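PDB 3CBW: mannan endo-1,4-beta-mannosidase from Bacillus subtilis, which hydrolyses internal beta-1,4-mannosidic linkages of mannan, galactomannan and glucomannan as a secreted family 26 glycoside hydrolase. Local coordinates for residues R40-Y49 / P299-N308; W103-H114 / G166-H175. The protein carries 3 engineered substitutions. All coordinates share one frame; numbering follows the deposited sequence. Where two conformers were deposited one is given.

Contact 1 of 2, residues R40-Y49 / P299-N308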
loop_
_atom_site.group_PDB
_atom_site.type_symbol
_atom_site.label_atom_id
_atom_site.label_comp_id
_atom_site.label_asym_id
_atom_site.label_seq_id
_atom_site.Cartn_x
_atom_site.Cartn_y
_atom_site.Cartn_z
ATOM N N ARG A 40 13.423 5.842 12.092
ATOM C CA ARG A 40 13.242 4.425 11.784
ATOM C C ARG A 40 11.832 4.049 11.332
ATOM O O ARG A 40 11.568 2.879 11.054
ATOM C CB ARG A 40 13.688 3.555 12.961
ATOM C CG ARG A 40 13.090 3.934 14.292
ATOM C CD ARG A 40 13.657 3.053 15.385
ATOM N NE ARG A 40 13.043 1.735 15.387
ATOM C CZ ARG A 40 13.329 0.778 16.260
ATOM N NH1 ARG A 40 14.277 0.971 17.173
ATOM N NH2 ARG A 40 12.666 -0.366 16.224
ATOM N N VAL A 41 10.941 5.037 11.257
ATOM C CA VAL A 41 9.579 4.822 10.768
ATOM C C VAL A 41 9.265 5.928 9.778
ATOM O O VAL A 41 9.178 7.099 10.167
ATOM C CB VAL A 41 8.518 4.849 11.905
ATOM C CG1 VAL A 41 7.132 4.559 11.341
ATOM C CG2 VAL A 41 8.838 3.852 12.993
ATOM N N LEU A 42 9.114 5.579 8.501
ATOM C CA LEU A 42 8.748 6.583 7.513
ATOM C C LEU A 42 7.320 7.066 7.730
ATOM O O LEU A 42 6.411 6.263 7.912
ATOM C CB LEU A 42 8.875 6.044 6.089
ATOM C CG LEU A 42 10.241 6.183 5.420
ATOM C CD1 LEU A 42 11.276 5.336 6.130
ATOM C CD2 LEU A 42 10.160 5.784 3.964
ATOM N N SER A 43 7.121 8.376 7.686
ATOM C CA SER A 43 5.775 8.930 7.621
ATOM C C SER A 43 5.203 8.755 6.217
ATOM O O SER A 43 5.936 8.557 5.243
ATOM C CB SER A 43 5.808 10.399 8.013
ATOM O OG SER A 43 6.672 11.095 7.134
ATOM N N GLY A 44 3.887 8.842 6.120
ATOM C CA GLY A 44 3.218 8.628 4.855
ATOM C C GLY A 44 1.840 9.212 4.885
ATOM O O GLY A 44 1.191 9.286 5.936
ATOM N N ALA A 45 1.382 9.605 3.703
ATOM C CA ALA A 45 0.027 10.106 3.539
ATOM C C ALA A 45 -0.530 9.720 2.187
ATOM O O ALA A 45 0.192 9.697 1.198
ATOM C CB ALA A 45 -0.001 11.609 3.668
ATOM N N PHE A 46 -1.822 9.418 2.155
ATOM C CA PHE A 46 -2.552 9.193 0.921
ATOM C C PHE A 46 -2.889 10.535 0.279
ATOM O O PHE A 46 -3.459 11.418 0.921
ATOM C CB PHE A 46 -3.831 8.424 1.217
ATOM C CG PHE A 46 -4.642 8.092 -0.001
ATOM C CD1 PHE A 46 -4.075 7.400 -1.076
ATOM C CD2 PHE A 46 -5.988 8.441 -0.071
ATOM C CE1 PHE A 46 -4.831 7.057 -2.195
ATOM C CE2 PHE A 46 -6.753 8.094 -1.186
ATOM C CZ PHE A 46 -6.170 7.402 -2.244
ATOM N N GLY A 47 -2.530 10.687 -0.990
ATOM C CA GLY A 47 -2.770 11.930 -1.712
ATOM C C GLY A 47 -4.086 11.973 -2.459
ATOM O O GLY A 47 -4.514 13.054 -2.867
ATOM N N GLY A 48 -4.706 10.806 -2.681
ATOM C CA GLY A 48 -6.004 10.732 -3.340
ATOM C C GLY A 48 -6.032 9.814 -4.550
ATOM O O GLY A 48 -5.050 9.133 -4.869
ATOM N N TYR A 49 -7.179 9.819 -5.223
ATOM C CA TYR A 49 -7.436 9.005 -6.411
ATOM C C TYR A 49 -7.109 9.795 -7.662
ATOM O O TYR A 49 -7.543 10.953 -7.815
ATOM C CB TYR A 49 -8.918 8.574 -6.448
ATOM C CG TYR A 49 -9.260 7.627 -5.330
ATOM C CD1 TYR A 49 -9.112 6.249 -5.503
ATOM C CD2 TYR A 49 -9.697 8.102 -4.091
ATOM C CE1 TYR A 49 -9.387 5.360 -4.467
ATOM C CE2 TYR A 49 -9.972 7.217 -3.049
ATOM C CZ TYR A 49 -9.808 5.856 -3.256
ATOM O OH TYR A 49 -10.079 4.987 -2.234
ATOM N N PRO A 299 7.528 -2.193 17.339
ATOM C CA PRO A 299 8.781 -1.529 16.997
ATOM C C PRO A 299 9.367 -1.858 15.617
ATOM O O PRO A 299 10.150 -1.063 15.090
ATOM C CB PRO A 299 9.732 -1.964 18.126
ATOM C CG PRO A 299 9.170 -3.267 18.574
ATOM C CD PRO A 299 7.690 -3.080 18.505
ATOM N N LYS A 300 8.991 -3.002 15.041
ATOM C CA LYS A 300 9.487 -3.378 13.707
ATOM C C LYS A 300 8.813 -2.605 12.564
ATOM O O LYS A 300 9.201 -2.753 11.407
ATOM C CB LYS A 300 9.354 -4.882 13.478
ATOM C CG LYS A 300 10.262 -5.725 14.359
ATOM C CD LYS A 300 10.063 -7.190 14.044
ATOM C CE LYS A 300 11.098 -8.050 14.735
ATOM N NZ LYS A 300 10.926 -9.465 14.305
ATOM N N THR A 301 7.818 -1.784 12.887
ATOM C CA THR A 301 7.162 -0.943 11.882
ATOM C C THR A 301 8.181 -0.089 11.129
ATOM O O THR A 301 8.970 0.646 11.740
ATOM C CB THR A 301 6.151 -0.000 12.548
ATOM O OG1 THR A 301 5.159 -0.774 13.224
ATOM C CG2 THR A 301 5.464 0.872 11.515
ATOM N N ILE A 302 8.161 -0.174 9.803
ATOM C CA ILE A 302 9.061 0.637 8.980
ATOM C C ILE A 302 8.411 1.872 8.355
ATOM O O ILE A 302 9.117 2.772 7.930
ATOM C CB ILE A 302 9.780 -0.195 7.886
ATOM C CG1 ILE A 302 8.797 -0.770 6.865
ATOM C CG2 ILE A 302 10.658 -1.277 8.541
ATOM C CD1 ILE A 302 9.478 -1.236 5.580
ATOM N N TYR A 303 7.080 1.906 8.278
ATOM C CA TYR A 303 6.378 3.085 7.792
ATOM C C TYR A 303 4.931 3.052 8.215
ATOM O O TYR A 303 4.404 2.002 8.582
ATOM C CB TYR A 303 6.508 3.258 6.270
ATOM C CG TYR A 303 5.633 2.452 5.322
ATOM C CD1 TYR A 303 4.307 2.817 5.077
ATOM C CD2 TYR A 303 6.176 1.436 4.547
ATOM C CE1 TYR A 303 3.527 2.125 4.135
ATOM C CE2 TYR A 303 5.412 0.752 3.603
ATOM C CZ TYR A 303 4.099 1.106 3.402
ATOM O OH TYR A 303 3.356 0.437 2.450
ATOM N N PHE A 304 4.300 4.224 8.188
ATOM C CA PHE A 304 2.841 4.310 8.250
ATOM C C PHE A 304 2.344 5.168 7.099
ATOM O O PHE A 304 3.071 6.044 6.614
ATOM C CB PHE A 304 2.356 4.876 9.594
ATOM C CG PHE A 304 2.728 6.318 9.834
ATOM C CD1 PHE A 304 1.932 7.350 9.340
ATOM C CD2 PHE A 304 3.865 6.638 10.557
ATOM C CE1 PHE A 304 2.278 8.678 9.558
ATOM C CE2 PHE A 304 4.222 7.961 10.785
ATOM C CZ PHE A 304 3.425 8.981 10.289
ATOM N N LEU A 305 1.108 4.912 6.665
ATOM C CA LEU A 305 0.484 5.723 5.623
ATOM C C LEU A 305 -0.888 6.132 6.117
ATOM O O LEU A 305 -1.820 5.325 6.125
ATOM C CB LEU A 305 0.371 4.958 4.291
ATOM C CG LEU A 305 -0.195 5.770 3.118
ATOM C CD1 LEU A 305 0.918 6.274 2.251
ATOM C CD2 LEU A 305 -1.202 4.976 2.274
ATOM N N ALA A 306 -0.986 7.359 6.599
ATOM C CA ALA A 306 -2.257 7.866 7.077
ATOM C C ALA A 306 -3.116 8.253 5.895
ATOM O O ALA A 306 -2.610 8.753 4.885
ATOM C CB ALA A 306 -2.046 9.045 8.008
ATOM N N TRP A 307 -4.416 8.021 6.003
ATOM C CA TRP A 307 -5.300 8.395 4.904
ATOM C C TRP A 307 -5.510 9.918 4.866
ATOM O O TRP A 307 -4.984 10.651 5.704
ATOM C CB TRP A 307 -6.616 7.623 4.988
ATOM C CG TRP A 307 -7.162 7.177 3.655
ATOM C CD1 TRP A 307 -8.345 7.566 3.068
ATOM C CD2 TRP A 307 -6.549 6.249 2.741
ATOM N NE1 TRP A 307 -8.495 6.937 1.853
ATOM C CE2 TRP A 307 -7.421 6.115 1.634
ATOM C CE3 TRP A 307 -5.350 5.519 2.753
ATOM C CZ2 TRP A 307 -7.134 5.279 0.549
ATOM C CZ3 TRP A 307 -5.062 4.697 1.655
ATOM C CH2 TRP A 307 -5.960 4.581 0.578
ATOM N N ASN A 308 -6.219 10.396 3.852
ATOM C CA ASN A 308 -6.443 11.836 3.683
ATOM C C ASN A 308 -7.782 12.260 4.288
ATOM O O ASN A 308 -8.334 11.541 5.129
ATOM C CB ASN A 308 -6.318 12.238 2.202
ATOM C CG ASN A 308 -7.371 11.588 1.316
ATOM O OD1 ASN A 308 -8.079 10.666 1.719
ATOM N ND2 ASN A 308 -7.474 12.076 0.088
HETATM O O HOH W 1 11.421 0.925 13.168
HETATM O O HOH W 2 -10.715 6.139 0.110
#

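Contact 2 of 2, residues W103-H114 / G166-H175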
loop_
_atom_site.group_PDB
_atom_site.type_symbol
_atom_site.label_atom_id
_atom_site.label_comp_id
_atom_site.label_asym_id
_atom_site.label_seq_id
_atom_site.Cartn_x
_atom_site.Cartn_y
_atom_site.Cartn_z
ATOM N N TRP A 103 9.716 11.274 -5.512
ATOM C CA TRP A 103 10.976 10.534 -5.428
ATOM C C TRP A 103 12.188 11.436 -5.656
ATOM O O TRP A 103 13.156 11.413 -4.874
ATOM C CB TRP A 103 10.991 9.373 -6.422
ATOM C CG TRP A 103 12.346 8.750 -6.576
ATOM C CD1 TRP A 103 13.210 8.918 -7.622
ATOM C CD2 TRP A 103 13.010 7.906 -5.636
ATOM N NE1 TRP A 103 14.367 8.212 -7.395
ATOM C CE2 TRP A 103 14.267 7.581 -6.184
ATOM C CE3 TRP A 103 12.658 7.373 -4.389
ATOM C CZ2 TRP A 103 15.179 6.771 -5.522
ATOM C CZ3 TRP A 103 13.569 6.562 -3.737
ATOM C CH2 TRP A 103 14.813 6.264 -4.311
ATOM N N LYS A 104 12.149 12.228 -6.727
ATOM C CA LYS A 104 13.231 13.174 -7.027
ATOM C C LYS A 104 13.538 14.075 -5.835
ATOM O O LYS A 104 14.697 14.379 -5.555
ATOM C CB LYS A 104 12.842 14.022 -8.245
ATOM C CG LYS A 104 13.809 15.140 -8.616
ATOM C CD LYS A 104 15.088 14.613 -9.243
ATOM C CE LYS A 104 15.907 15.739 -9.868
ATOM N NZ LYS A 104 15.307 16.217 -11.150
ATOM N N ASN A 105 12.491 14.476 -5.121
ATOM C CA ASN A 105 12.597 15.417 -4.018
ATOM C C ASN A 105 12.659 14.793 -2.628
ATOM O O ASN A 105 12.443 15.472 -1.619
ATOM C CB ASN A 105 11.504 16.468 -4.117
ATOM C CG ASN A 105 11.720 17.392 -5.283
ATOM O OD1 ASN A 105 12.750 18.058 -5.380
ATOM N ND2 ASN A 105 10.760 17.437 -6.184
ATOM N N GLY A 106 12.976 13.500 -2.576
ATOM C CA GLY A 106 13.373 12.885 -1.309
ATOM C C GLY A 106 12.342 12.045 -0.578
ATOM O O GLY A 106 12.531 11.743 0.598
ATOM N N GLY A 107 11.261 11.660 -1.256
ATOM C CA GLY A 107 10.285 10.733 -0.688
ATOM C C GLY A 107 10.180 9.479 -1.536
ATOM O O GLY A 107 11.051 9.208 -2.377
ATOM N N ILE A 108 9.127 8.694 -1.302
ATOM C CA ILE A 108 8.891 7.450 -2.043
ATOM C C ILE A 108 7.399 7.358 -2.372
ATOM O O ILE A 108 6.553 7.587 -1.503
ATOM C CB ILE A 108 9.279 6.184 -1.218
ATOM C CG1 ILE A 108 10.745 6.175 -0.786
ATOM C CG2 ILE A 108 8.970 4.900 -1.998
ATOM C CD1 ILE A 108 11.052 5.084 0.253
ATOM N N PRO A 109 7.058 7.049 -3.630
ATOM C CA PRO A 109 5.641 6.883 -3.972
ATOM C C PRO A 109 5.083 5.508 -3.625
ATOM O O PRO A 109 5.809 4.509 -3.598
ATOM C CB PRO A 109 5.627 7.129 -5.484
ATOM C CG PRO A 109 6.963 6.613 -5.936
ATOM C CD PRO A 109 7.938 6.917 -4.812
ATOM N N GLN A 110 3.777 5.489 -3.398
ATOM C CA GLN A 110 3.028 4.269 -3.114
ATOM C C GLN A 110 1.774 4.279 -3.964
ATOM O O GLN A 110 1.086 5.299 -4.054
ATOM C CB GLN A 110 2.650 4.204 -1.630
ATOM C CG GLN A 110 1.924 2.929 -1.183
ATOM C CD GLN A 110 0.401 3.020 -1.027
ATOM O OE1 GLN A 110 -0.173 2.179 -0.331
ATOM N NE2 GLN A 110 -0.255 4.010 -1.646
ATOM N N ILE A 111 1.460 3.138 -4.567
ATOM C CA ILE A 111 0.239 2.993 -5.365
ATOM C C ILE A 111 -0.620 1.836 -4.868
ATOM O O ILE A 111 -0.123 0.722 -4.673
ATOM C CB ILE A 111 0.584 2.804 -6.873
ATOM C CG1 ILE A 111 1.261 4.077 -7.398
ATOM C CG2 ILE A 111 -0.663 2.463 -7.694
ATOM C CD1 ILE A 111 1.883 3.966 -8.785
ATOM N N SER A 112 -1.903 2.134 -4.653
ATOM C CA SER A 112 -2.932 1.122 -4.395
ATOM C C SER A 112 -3.963 1.156 -5.511
ATOM O O SER A 112 -3.908 2.018 -6.381
ATOM C CB SER A 112 -3.613 1.355 -3.040
ATOM O OG SER A 112 -4.262 2.619 -2.988
ATOM N N LEU A 113 -4.889 0.200 -5.481
ATOM C CA LEU A 113 -5.872 0.046 -6.554
ATOM C C LEU A 113 -7.247 -0.332 -6.031
ATOM O O LEU A 113 -7.467 -1.472 -5.611
ATOM C CB LEU A 113 -5.437 -1.054 -7.520
ATOM C CG LEU A 113 -4.064 -0.921 -8.191
ATOM C CD1 LEU A 113 -3.599 -2.228 -8.801
ATOM C CD2 LEU A 113 -4.088 0.178 -9.239
ATOM N N HIS A 114 -8.194 0.598 -6.101
ATOM C CA HIS A 114 -9.601 0.259 -5.827
ATOM C C HIS A 114 -10.253 -0.285 -7.097
ATOM O O HIS A 114 -11.118 0.355 -7.699
ATOM C CB HIS A 114 -10.350 1.453 -5.256
ATOM C CG HIS A 114 -10.058 1.684 -3.806
ATOM N ND1 HIS A 114 -8.795 1.988 -3.339
ATOM C CD2 HIS A 114 -10.859 1.628 -2.715
ATOM C CE1 HIS A 114 -8.835 2.121 -2.023
ATOM N NE2 HIS A 114 -10.078 1.914 -1.621
ATOM N N GLY A 166 13.445 5.249 -13.274
ATOM C CA GLY A 166 14.089 4.506 -12.186
ATOM C C GLY A 166 13.463 4.726 -10.811
ATOM O O GLY A 166 14.143 4.582 -9.797
ATOM N N VAL A 167 12.177 5.075 -10.770
ATOM C CA VAL A 167 11.506 5.404 -9.513
ATOM C C VAL A 167 10.954 4.139 -8.850
ATOM O O VAL A 167 10.080 3.482 -9.421
ATOM C CB VAL A 167 10.350 6.375 -9.779
ATOM C CG1 VAL A 167 9.546 6.643 -8.510
ATOM C CG2 VAL A 167 10.888 7.678 -10.382
ATOM N N PRO A 168 11.452 3.789 -7.645
ATOM C CA PRO A 168 10.887 2.658 -6.913
ATOM C C PRO A 168 9.466 2.991 -6.461
ATOM O O PRO A 168 9.193 4.133 -6.086
ATOM C CB PRO A 168 11.800 2.543 -5.691
ATOM C CG PRO A 168 12.333 3.917 -5.489
ATOM C CD PRO A 168 12.484 4.499 -6.864
ATOM N N VAL A 169 8.601 1.987 -6.461
ATOM C CA VAL A 169 7.202 2.178 -6.083
ATOM C C VAL A 169 6.786 1.108 -5.088
ATOM O O VAL A 169 6.985 -0.085 -5.338
ATOM C CB VAL A 169 6.274 2.050 -7.324
ATOM C CG1 VAL A 169 4.785 2.073 -6.943
ATOM C CG2 VAL A 169 6.584 3.131 -8.336
ATOM N N LEU A 170 6.194 1.542 -3.979
ATOM C CA LEU A 170 5.540 0.630 -3.052
ATOM C C LEU A 170 4.190 0.286 -3.678
ATOM O O LEU A 170 3.291 1.126 -3.733
ATOM C CB LEU A 170 5.357 1.322 -1.708
ATOM C CG LEU A 170 6.638 1.667 -0.946
ATOM C CD1 LEU A 170 6.372 2.627 0.214
ATOM C CD2 LEU A 170 7.338 0.405 -0.450
ATOM N N PHE A 171 4.065 -0.944 -4.173
ATOM C CA PHE A 171 2.883 -1.360 -4.945
ATOM C C PHE A 171 2.054 -2.283 -4.077
ATOM O O PHE A 171 2.527 -3.348 -3.655
ATOM C CB PHE A 171 3.319 -2.053 -6.234
ATOM C CG PHE A 171 2.186 -2.428 -7.141
ATOM C CD1 PHE A 171 1.353 -1.453 -7.669
ATOM C CD2 PHE A 171 1.984 -3.754 -7.509
ATOM C CE1 PHE A 171 0.311 -1.783 -8.518
ATOM C CE2 PHE A 171 0.950 -4.099 -8.379
ATOM C CZ PHE A 171 0.104 -3.114 -8.885
ATOM N N ARG A 172 0.837 -1.847 -3.770
ATOM C CA ARG A 172 0.021 -2.517 -2.768
ATOM C C ARG A 172 -1.330 -2.901 -3.375
ATOM O O ARG A 172 -2.319 -2.219 -3.150
ATOM C CB ARG A 172 -0.146 -1.582 -1.562
ATOM C CG ARG A 172 -0.914 -2.180 -0.388
ATOM C CD ARG A 172 -0.911 -1.215 0.788
ATOM N NE ARG A 172 -1.656 0.020 0.549
ATOM C CZ ARG A 172 -2.896 0.263 0.950
ATOM N NH1 ARG A 172 -3.585 -0.644 1.626
ATOM N NH2 ARG A 172 -3.455 1.421 0.674
ATOM N N PRO A 173 -1.373 -4.011 -4.132
ATOM C CA PRO A 173 -2.602 -4.449 -4.792
ATOM C C PRO A 173 -3.452 -5.344 -3.887
ATOM O O PRO A 173 -2.925 -6.010 -2.988
ATOM C CB PRO A 173 -2.074 -5.282 -5.949
ATOM C CG PRO A 173 -0.845 -5.954 -5.373
ATOM C CD PRO A 173 -0.235 -4.906 -4.446
ATOM N N LEU A 174 -4.761 -5.377 -4.138
ATOM C CA LEU A 174 -5.639 -6.394 -3.540
ATOM C C LEU A 174 -5.586 -6.374 -2.018
ATOM O O LEU A 174 -5.504 -7.414 -1.358
ATOM C CB LEU A 174 -5.294 -7.785 -4.070
ATOM C CG LEU A 174 -5.309 -7.986 -5.582
ATOM C CD1 LEU A 174 -4.817 -9.383 -5.891
ATOM C CD2 LEU A 174 -6.691 -7.761 -6.174
ATOM N N HIS A 175 -5.685 -5.169 -1.460
ATOM C CA HIS A 175 -5.568 -4.969 -0.020
ATOM C C HIS A 175 -6.857 -5.333 0.720
ATOM O O HIS A 175 -7.931 -5.462 0.118
ATOM C CB HIS A 175 -5.161 -3.520 0.257
ATOM C CG HIS A 175 -6.161 -2.503 -0.187
ATOM N ND1 HIS A 175 -6.546 -2.339 -1.506
ATOM C CD2 HIS A 175 -6.797 -1.538 0.519
ATOM C CE1 HIS A 175 -7.416 -1.344 -1.574
ATOM N NE2 HIS A 175 -7.571 -0.829 -0.366
HETATM O O HOH W 3 -3.102 4.052 -1.086
HETATM O O HOH W 4 -4.920 -2.109 -3.879
HETATM O O HOH W 5 -6.818 -4.119 -5.710
#

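Contact 1 of 2, residues R40-Y49 / P299-N308
F46 lies flat against the six-membered ring of W307 in an offset stack. Their centroids are 3.7 Å apart, their planes at 14°. The side chains lie side by side, pointing the same way. F46 CG is anti to the backbone N (chi1 -178°), which lays the ring along the indole; F46 CB adds a CH-pi contact to that face. G48 N sits over the centre of the other face, and N308 OD1 meets the edge, 3.5 Å from F46 CD2. Y49 crosses W307 at about a right angle, with its OH at the indole edge; a water joins Y49 OH to W307 NE1. With an alanine in place of W307, the F46 ring would probably lose its stacking partner on one face, and the water its indole donor. The F304 ring takes S43 CA over one face, 3.9 Å from the centroid, while V41 CG1 meets its edge. At G44 a side chain would hit F304 O. R40 NH2 donates to P299 O (2.8 Å) from above the carbonyl plane. Backbone bonds such as L42 N to I302 O (2.9 Å) join the first and eighth strands and close the TIM barrel; W307 and N308 probably bind substrate, as in relatives.

Contact 2 of 2, residues W103-H114 / G166-H175
In the conformer given, P168 presses its ring onto the indole of W103. P168 CD makes a CH-pi contact over the centre of the six-membered ring, 3.5 Å from its centroid, and CG reaches W103 CZ3 at 3.4 Å. V167 fills the next hollow: its CG1 lies between W103 CB and P109 CG. P109 packs its CG and CD against P168 O, a buried oxygen with no partner in the model. Beyond this the strands run parallel, and side chains interlock on both faces. On one face L170 sits against I108 CG2 and Q110 CG. Q110 bends at chi2 (-100°), which swings its amide to R172. R172 NE donates to Q110 OE1 (2.8 Å) nearly along the C=O axis, with amide and guanidinium almost coplanar. A water accepts hydrogen bonds from Q110 NE2 and R172 NH2 and donates one to S112 OG, which also bonds D76. On the other face I111 CD1 meets V169 CG1 at 3.9 Å, and L113 CD1 meets F171 CZ at 3.8 Å. At the C-terminal end H175 turns its edge to the face of H114, with planes at 61°. A second water accepts from L113 N, donates to R172 O and is hydrogen-bonded to H175 ND1. As in relatives, H114 probably binds substrate and H175 probably helps position the nucleophile E275. R172 forms salt bridges to D249 and E275. Strand 108-114 has strand 72-79 on its other side, and strand 169-172 has 220-224. Helix 143-163 covers I111, L113 and V169, while helix 21-32 packs against W103 and P168.

Contacts 1 and 2 belong to one curled parallel sheet, with centres about 11 Å apart. Strand 72-79 lies between strands 41-49 and 108-114. Deep in the barrel, L42 CD2 touches I108 CD1 at 3.9 Å, and L305 CD2 lies 4.0 Å from Q110 OE1. Toward the C-terminal ends of the strands, Y49 OH comes within 3.1 Å of H114 CE1, and W307 CZ3 within 3.8 Å of R172 NH2. The side chains of W307 and R172 each lie about 3 Å, at their nearest atoms, from that of E275, the probable nucleophile. H175 directly precedes E176, the probable proton donor. The C-terminal ends of both contacts therefore probably help line the catalytic cleft.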